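Local coordinates for protein LamCAT (Aquimarina, PDB 6JH5) that probably hydrolyses laminarin, a beta-1,3-glucan storage polysaccharide of marine algae, as a family 16 glycoside hydrolase, at residues G115-M120 with I162-S167; G147-S152 with W171-N176. One frame throughout, in Å; residues are numbered along the deposited sequence.

Contact 1 of 2, residues G115-M120 with I162-S167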
ATOM      1  N   GLY A 115       2.591  11.630   7.137  1.00 13.17           N
ATOM      2  CA  GLY A 115       2.726  11.474   5.679  1.00 12.92           C
ATOM      3  C   GLY A 115       2.384  10.058   5.225  1.00 12.20           C
ATOM      4  O   GLY A 115       2.691   9.124   5.919  1.00 12.06           O
ATOM      5  N   GLU A 116       1.788   9.948   4.048  1.00 12.35           N
ATOM      6  CA  GLU A 116       1.440   8.636   3.467  1.00 10.86           C
ATOM      7  C   GLU A 116       1.734   8.683   1.964  1.00 11.92           C
ATOM      8  O   GLU A 116       1.371   9.644   1.346  1.00 11.31           O
ATOM      9  CB  GLU A 116      -0.040   8.348   3.699  1.00 11.81           C
ATOM     10  CG  GLU A 116      -0.552   7.071   3.073  1.00 12.87           C
ATOM     11  CD  GLU A 116      -1.997   6.783   3.470  1.00 13.60           C
ATOM     12  OE1 GLU A 116      -2.428   7.254   4.475  1.00 15.37           O
ATOM     13  OE2 GLU A 116      -2.648   6.128   2.778  1.00 13.06           O
ATOM     14  N   ILE A 117       2.456   7.686   1.460  1.00 10.99           N
ATOM     15  CA  ILE A 117       2.651   7.589  -0.007  1.00 11.10           C
ATOM     16  C   ILE A 117       1.975   6.282  -0.441  1.00 10.29           C
ATOM     17  O   ILE A 117       2.449   5.254  -0.091  1.00 12.04           O
ATOM     18  CB  ILE A 117       4.137   7.589  -0.423  1.00 12.31           C
ATOM     19  CG1 ILE A 117       4.962   8.699   0.238  1.00 13.05           C
ATOM     20  CG2 ILE A 117       4.245   7.625  -1.938  1.00 12.86           C
ATOM     21  CD1 ILE A 117       6.460   8.463   0.162  1.00 13.21           C
ATOM     22  N   ASP A 118       0.889   6.394  -1.184  1.00 10.71           N
ATOM     23  CA  ASP A 118       0.215   5.196  -1.725  1.00 11.18           C
ATOM     24  C   ASP A 118       0.831   4.925  -3.108  1.00 11.23           C
ATOM     25  O   ASP A 118       0.633   5.692  -3.988  1.00 12.03           O
ATOM     26  CB  ASP A 118      -1.284   5.452  -1.820  1.00 11.90           C
ATOM     27  CG  ASP A 118      -1.899   5.876  -0.510  1.00 13.28           C
ATOM     28  OD1 ASP A 118      -1.782   5.137   0.414  1.00 13.00           O
ATOM     29  OD2 ASP A 118      -2.474   6.928  -0.485  1.00 14.69           O
ATOM     30  N   ILE A 119       1.665   3.902  -3.198  1.00 11.39           N
ATOM     31  CA  ILE A 119       2.338   3.579  -4.479  1.00 11.35           C
ATOM     32  C   ILE A 119       1.320   2.978  -5.441  1.00 11.07           C
ATOM     33  O   ILE A 119       1.404   3.232  -6.605  1.00 11.50           O
ATOM     34  CB  ILE A 119       3.519   2.645  -4.181  1.00 10.65           C
ATOM     35  CG1 ILE A 119       4.486   3.326  -3.210  1.00 12.52           C
ATOM     36  CG2 ILE A 119       4.215   2.275  -5.478  1.00 11.86           C
ATOM     37  CD1 ILE A 119       5.534   2.395  -2.635  1.00 12.55           C
ATOM     38  N   MET A 120       0.458   2.128  -4.904  1.00 10.65           N
ATOM     39  CA  MET A 120      -0.628   1.516  -5.688  1.00 11.38           C
ATOM     40  C   MET A 120      -1.863   1.348  -4.804  1.00 12.19           C
ATOM     41  O   MET A 120      -1.729   0.830  -3.730  1.00 11.99           O
ATOM     42  CB  MET A 120      -0.235   0.130  -6.225  1.00 11.86           C
ATOM     43  CG  MET A 120      -1.266  -0.564  -7.097  1.00 12.43           C
ATOM     44  SD  MET A 120      -2.722  -1.285  -6.249  1.00 14.11           S
ATOM     45  CE  MET A 120      -1.959  -2.588  -5.285  1.00 14.42           C
ATOM     46  N   ILE A 162       7.546   3.912  -7.190  1.00 11.93           N
ATOM     47  CA  ILE A 162       7.770   5.356  -6.951  1.00 11.96           C
ATOM     48  C   ILE A 162       9.268   5.609  -7.015  1.00 11.73           C
ATOM     49  O   ILE A 162       9.995   4.743  -6.702  1.00 13.08           O
ATOM     50  CB  ILE A 162       7.218   5.909  -5.624  1.00 12.90           C
ATOM     51  CG1 ILE A 162       7.713   5.133  -4.407  1.00 14.27           C
ATOM     52  CG2 ILE A 162       5.705   6.023  -5.693  1.00 14.23           C
ATOM     53  CD1 ILE A 162       7.625   5.887  -3.116  1.00 15.21           C
ATOM     54  N   GLU A 163       9.618   6.791  -7.486  1.00 12.91           N
ATOM     55  CA  GLU A 163      10.993   7.318  -7.385  1.00 12.92           C
ATOM     56  C   GLU A 163      10.835   8.541  -6.493  1.00 14.41           C
ATOM     57  O   GLU A 163      10.034   9.345  -6.783  1.00 14.82           O
ATOM     58  CB  GLU A 163      11.615   7.605  -8.745  1.00 14.25           C
ATOM     59  CG  GLU A 163      11.926   6.346  -9.520  1.00 15.82           C
ATOM     60  CD  GLU A 163      12.551   6.655 -10.859  1.00 19.20           C
ATOM     61  OE1 GLU A 163      12.843   7.798 -11.088  1.00 23.49           O
ATOM     62  OE2 GLU A 163      12.681   5.761 -11.632  1.00 23.11           O
ATOM     63  N   TRP A 164      11.600   8.584  -5.422  1.00 12.90           N
ATOM     64  CA  TRP A 164      11.428   9.640  -4.411  1.00 12.72           C
ATOM     65  C   TRP A 164      12.792  10.225  -4.065  1.00 13.29           C
ATOM     66  O   TRP A 164      13.677   9.497  -3.794  1.00 14.67           O
ATOM     67  CB  TRP A 164      10.748   8.968  -3.224  1.00 12.48           C
ATOM     68  CG  TRP A 164      10.702   9.658  -1.903  1.00 12.77           C
ATOM     69  CD1 TRP A 164      10.576  10.984  -1.628  1.00 12.79           C
ATOM     70  CD2 TRP A 164      10.715   8.990  -0.639  1.00 11.72           C
ATOM     71  NE1 TRP A 164      10.514  11.181  -0.281  1.00 12.99           N
ATOM     72  CE2 TRP A 164      10.617   9.980   0.348  1.00 12.83           C
ATOM     73  CE3 TRP A 164      10.814   7.655  -0.256  1.00 12.67           C
ATOM     74  CZ2 TRP A 164      10.617   9.658   1.697  1.00 13.89           C
ATOM     75  CZ3 TRP A 164      10.819   7.347   1.072  1.00 13.16           C
ATOM     76  CH2 TRP A 164      10.728   8.337   2.033  1.00 14.52           C
ATOM     77  N   ASP A 165      12.876  11.530  -4.124  1.00 14.24           N
ATOM     78  CA  ASP A 165      14.102  12.243  -3.721  1.00 14.65           C
ATOM     79  C   ASP A 165      13.689  13.489  -2.945  1.00 16.09           C
ATOM     80  O   ASP A 165      12.558  13.691  -2.706  1.00 14.51           O
ATOM     81  CB  ASP A 165      15.092  12.459  -4.862  1.00 16.00           C
ATOM     82  CG  ASP A 165      14.727  13.531  -5.873  1.00 21.44           C
ATOM     83  OD1 ASP A 165      13.780  14.235  -5.654  1.00 18.71           O
ATOM     84  OD2 ASP A 165      15.405  13.589  -6.885  1.00 22.33           O
ATOM     85  N   ALA A 166      14.664  14.326  -2.629  1.00 16.41           N
ATOM     86  CA  ALA A 166      14.404  15.542  -1.831  1.00 17.20           C
ATOM     87  C   ALA A 166      13.539  16.545  -2.597  1.00 16.89           C
ATOM     88  O   ALA A 166      13.043  17.436  -1.970  1.00 19.51           O
ATOM     89  CB  ALA A 166      15.715  16.175  -1.440  1.00 18.42           C
ATOM     90  N   SER A 167      13.433  16.390  -3.911  1.00 16.93           N
ATOM     91  CA  SER A 167      12.658  17.335  -4.750  1.00 17.21           C
ATOM     92  C   SER A 167      11.304  16.796  -5.169  1.00 15.37           C
ATOM     93  O   SER A 167      10.451  17.591  -5.402  1.00 16.45           O
ATOM     94  CB  SER A 167      13.365  17.619  -6.038  1.00 19.91           C
ATOM     95  OG  SER A 167      14.549  18.332  -5.825  1.00 29.54           O
TER

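Contact 2 of 2, residues G147-S152 with W171-N176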
ATOM      1  N   GLY A 147      -3.204  10.818  -8.493  1.00 13.79           N
ATOM      2  CA  GLY A 147      -3.158  10.576  -9.937  1.00 15.37           C
ATOM      3  C   GLY A 147      -3.538   9.148 -10.267  1.00 14.19           C
ATOM      4  O   GLY A 147      -3.529   8.331  -9.417  1.00 13.55           O
ATOM      5  N   SER A 148      -3.854   8.905 -11.523  1.00 13.85           N
ATOM      6  CA  SER A 148      -4.279   7.550 -11.918  1.00 13.61           C
ATOM      7  C   SER A 148      -3.773   7.209 -13.313  1.00 15.18           C
ATOM      8  O   SER A 148      -3.384   8.071 -14.025  1.00 14.92           O
ATOM      9  CB  SER A 148      -5.763   7.425 -11.845  1.00 16.51           C
ATOM     10  OG  SER A 148      -6.356   8.260 -12.807  1.00 17.58           O
ATOM     11  N   ILE A 149      -3.776   5.921 -13.602  1.00 14.66           N
ATOM     12  CA  ILE A 149      -3.348   5.424 -14.931  1.00 14.88           C
ATOM     13  C   ILE A 149      -4.230   4.235 -15.309  1.00 14.48           C
ATOM     14  O   ILE A 149      -4.509   3.445 -14.491  1.00 14.97           O
ATOM     15  CB  ILE A 149      -1.860   5.046 -14.918  1.00 14.78           C
ATOM     16  CG1 ILE A 149      -1.381   4.658 -16.314  1.00 16.02           C
ATOM     17  CG2 ILE A 149      -1.589   3.944 -13.910  1.00 15.22           C
ATOM     18  CD1 ILE A 149       0.083   4.395 -16.398  1.00 18.71           C
ATOM     19  N   PRO A 150      -4.687   4.139 -16.566  1.00 15.56           N
ATOM     20  CA  PRO A 150      -5.461   2.989 -16.962  1.00 16.01           C
ATOM     21  C   PRO A 150      -4.609   1.724 -16.916  1.00 14.45           C
ATOM     22  O   PRO A 150      -3.491   1.746 -17.311  1.00 16.25           O
ATOM     23  CB  PRO A 150      -5.803   3.274 -18.424  1.00 18.11           C
ATOM     24  CG  PRO A 150      -5.749   4.770 -18.498  1.00 18.10           C
ATOM     25  CD  PRO A 150      -4.573   5.151 -17.621  1.00 16.77           C
ATOM     26  N   VAL A 151      -5.187   0.701 -16.318  1.00 15.10           N
ATOM     27  CA  VAL A 151      -4.576  -0.638 -16.278  1.00 15.70           C
ATOM     28  C   VAL A 151      -5.713  -1.575 -16.651  1.00 17.84           C
ATOM     29  O   VAL A 151      -6.622  -1.717 -15.877  1.00 18.54           O
ATOM     30  CB  VAL A 151      -4.002  -0.947 -14.886  1.00 15.82           C
ATOM     31  CG1 VAL A 151      -3.360  -2.312 -14.869  1.00 17.01           C
ATOM     32  CG2 VAL A 151      -3.002   0.113 -14.482  1.00 15.59           C
ATOM     33  N   SER A 152      -5.639  -2.102 -17.864  1.00 21.71           N
ATOM     34  CA  SER A 152      -6.770  -3.075 -18.218  1.00 23.25           C
ATOM     35  C   SER A 152      -6.949  -4.462 -17.542  1.00 22.12           C
ATOM     36  O   SER A 152      -8.066  -4.925 -17.439  1.00 24.55           O
ATOM     37  CB  SER A 152      -6.903  -3.142 -19.702  1.00 26.04           C
ATOM     38  OG  SER A 152      -5.729  -3.626 -20.258  1.00 30.82           O
ATOM     39  N   TRP A 171       5.404   8.550  -9.746  1.00 12.55           N
ATOM     40  CA  TRP A 171       4.678   7.260  -9.722  1.00 12.12           C
ATOM     41  C   TRP A 171       4.664   6.637 -11.117  1.00 12.27           C
ATOM     42  O   TRP A 171       4.416   7.314 -12.065  1.00 12.22           O
ATOM     43  CB  TRP A 171       3.228   7.440  -9.274  1.00 12.80           C
ATOM     44  CG  TRP A 171       2.960   7.681  -7.821  1.00 11.92           C
ATOM     45  CD1 TRP A 171       2.455   6.787  -6.928  1.00 12.24           C
ATOM     46  CD2 TRP A 171       3.065   8.922  -7.112  1.00 11.76           C
ATOM     47  NE1 TRP A 171       2.280   7.369  -5.711  1.00 12.33           N
ATOM     48  CE2 TRP A 171       2.643   8.681  -5.795  1.00 11.64           C
ATOM     49  CE3 TRP A 171       3.510  10.199  -7.456  1.00 12.78           C
ATOM     50  CZ2 TRP A 171       2.625   9.686  -4.842  1.00 12.16           C
ATOM     51  CZ3 TRP A 171       3.483  11.192  -6.514  1.00 11.75           C
ATOM     52  CH2 TRP A 171       3.057  10.933  -5.218  1.00 12.71           C
ATOM     53  N   PHE A 172       4.911   5.341 -11.177  1.00 12.82           N
ATOM     54  CA  PHE A 172       4.885   4.663 -12.479  1.00 13.82           C
ATOM     55  C   PHE A 172       4.198   3.306 -12.376  1.00 14.01           C
ATOM     56  O   PHE A 172       4.171   2.725 -11.330  1.00 14.43           O
ATOM     57  CB  PHE A 172       6.309   4.306 -12.899  1.00 13.30           C
ATOM     58  CG  PHE A 172       7.323   5.415 -12.847  1.00 13.99           C
ATOM     59  CD1 PHE A 172       7.878   5.813 -11.657  1.00 14.47           C
ATOM     60  CD2 PHE A 172       7.746   6.040 -13.993  1.00 14.11           C
ATOM     61  CE1 PHE A 172       8.821   6.814 -11.607  1.00 14.32           C
ATOM     62  CE2 PHE A 172       8.691   7.041 -13.949  1.00 14.64           C
ATOM     63  CZ  PHE A 172       9.234   7.419 -12.757  1.00 15.38           C
ATOM     64  N   VAL A 173       3.586   2.879 -13.470  1.00 14.18           N
ATOM     65  CA  VAL A 173       3.125   1.470 -13.604  1.00 13.58           C
ATOM     66  C   VAL A 173       3.772   0.928 -14.876  1.00 14.23           C
ATOM     67  O   VAL A 173       3.694   1.577 -15.868  1.00 14.61           O
ATOM     68  CB  VAL A 173       1.602   1.292 -13.633  1.00 14.03           C
ATOM     69  CG1 VAL A 173       1.236  -0.181 -13.761  1.00 14.87           C
ATOM     70  CG2 VAL A 173       0.970   1.928 -12.413  1.00 14.56           C
ATOM     71  N   ASP A 174       4.538  -0.145 -14.742  1.00 14.26           N
ATOM     72  CA  ASP A 174       5.259  -0.761 -15.888  1.00 15.72           C
ATOM     73  C   ASP A 174       6.178   0.277 -16.526  1.00 17.90           C
ATOM     74  O   ASP A 174       6.304   0.300 -17.736  1.00 17.94           O
ATOM     75  CB  ASP A 174       4.293  -1.417 -16.859  1.00 16.96           C
ATOM     76  CG  ASP A 174       3.400  -2.449 -16.202  1.00 17.68           C
ATOM     77  OD1 ASP A 174       3.862  -3.123 -15.301  1.00 17.28           O
ATOM     78  OD2 ASP A 174       2.276  -2.530 -16.608  1.00 19.20           O
ATOM     79  N   GLY A 175       6.718   1.165 -15.696  1.00 15.01           N
ATOM     80  CA  GLY A 175       7.666   2.206 -16.126  1.00 15.91           C
ATOM     81  C   GLY A 175       7.000   3.411 -16.755  1.00 15.15           C
ATOM     82  O   GLY A 175       7.693   4.266 -17.184  1.00 17.66           O
ATOM     83  N   ASN A 176       5.685   3.444 -16.755  1.00 14.79           N
ATOM     84  CA  ASN A 176       4.941   4.570 -17.359  1.00 14.63           C
ATOM     85  C   ASN A 176       4.630   5.600 -16.264  1.00 15.86           C
ATOM     86  O   ASN A 176       3.936   5.277 -15.355  1.00 14.13           O
ATOM     87  CB  ASN A 176       3.675   4.078 -18.048  1.00 16.28           C
ATOM     88  CG  ASN A 176       3.976   3.107 -19.167  1.00 19.41           C
ATOM     89  OD1 ASN A 176       3.395   2.044 -19.237  1.00 26.80           O
ATOM     90  ND2 ASN A 176       4.887   3.477 -20.021  1.00 19.38           N
TER

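Contact 1 of 2, residues G115-M120 with I162-S167
I162, near the end of strand 158-164, directs its side chain at two isoleucines of 115-120, and both of its branches are used. CG1 stands between the backbone N and the carbonyl carbon (chi1 54°), and from there CD1 reaches I117 CG2 at 4.0 Å. CG2, on the other branch, lies 3.9 Å from I119 CG1; the I119 and I162 side chains lie at about a right angle, with I119 CD1 alongside I162 CG1. I117 also packs against W171, which continues this apolar layer.

Two residues on, W164 offers the face of its indole. I117 CD1 sits 4.3 Å from the centroid of the six-membered ring of W164 and only 7° off its normal, a CH-pi contact over the ring face. I117 thus serves two neighbours: its CG1 lies beside the backbone N (chi1 -48°), an arm that carries CD1 out to the indole while CG2 stays with I162. The ring is steadied beyond this pair by a hydrogen bond from its NE1 to F193 O, and by edge-to-face meetings with Y80 and F197. Past the strand end, D165 OD1 accepts S167 N at 2.8 Å from above the carboxylate plane, closing an Asx turn.

Within 115-120, E116 and D118 project to the side opposite I117, and beyond them I119 and M120 both face F99 in a classic beta bulge. The run from E116 to E121 fits the bulged signature segment of family 16, here packed across the core of a beta-sandwich against its opposing sheet.

Contact 2 of 2, residues G147-S152 with W171-N176
Apolar contact between I149 and V173 carries most of this meeting: CG2 of I149 lies 3.6 Å from CG2 of V173, branch to branch, the two side chains slanting across each other. V173 uses its second methyl as well, CG1 lying 4.3 Å from V151 CG2, a looser touch. I149 has a further reach, because CG1 is anti to the backbone N (chi1 -175°) and the chain stays extended to CD1, which comes to 4.0 Å from N176 CB. I149 and N176 run at about a right angle, so the methyl at the end of one abuts the first carbon of the other, away from the amide. With an alanine at I149, V173 CG2 and N176 CB would probably both lose their partners from this strand, opening a gap beneath the hairpin.

That hairpin is a tight two-residue one: strands 168-173 and 176-182 are joined by a type I' turn from V173 to N176, with D174 and G175 at its corners, both with positive phi. The contact spans the beta-sandwich of family 16 near its margin, since 142-150 pairs with 128-136 in one sheet while the hairpin belongs to the other.

The hydrogen bonds lie within or behind each segment, and none links 147-152 to 171-176. V173 and N176 are tied by a reciprocal backbone pair, V173 N to N176 O at 3.1 Å and N176 N to V173 O at 2.9 Å. In the other sheet, I149 bonds through its backbone to T129. D174 anchors the turn to strand 158-164, its OD1 bonding to I159 N and its OD2 to H158 ND1.

Both contacts bridge the two sheets of the sandwich, but at different depths. All the touching residues of contact 1 are buried, whereas contact 2 lies farther out and brings in N176, an exposed turn residue. Chemistry follows place: the deeper meeting adds an aromatic face to its aliphatic branches, the outer one relies on aliphatic methyls beside a tight turn closed by its own backbone bonds. Strands 158-164 and 168-173 are antiparallel neighbours, so the contacts share one wall. W171 joins them directly: its NE1 makes a probable hydrogen bond to D118 O at 2.9 Å, a polar link between the sheets, and its CD1 packs on I162 CG2 at 3.6 Å.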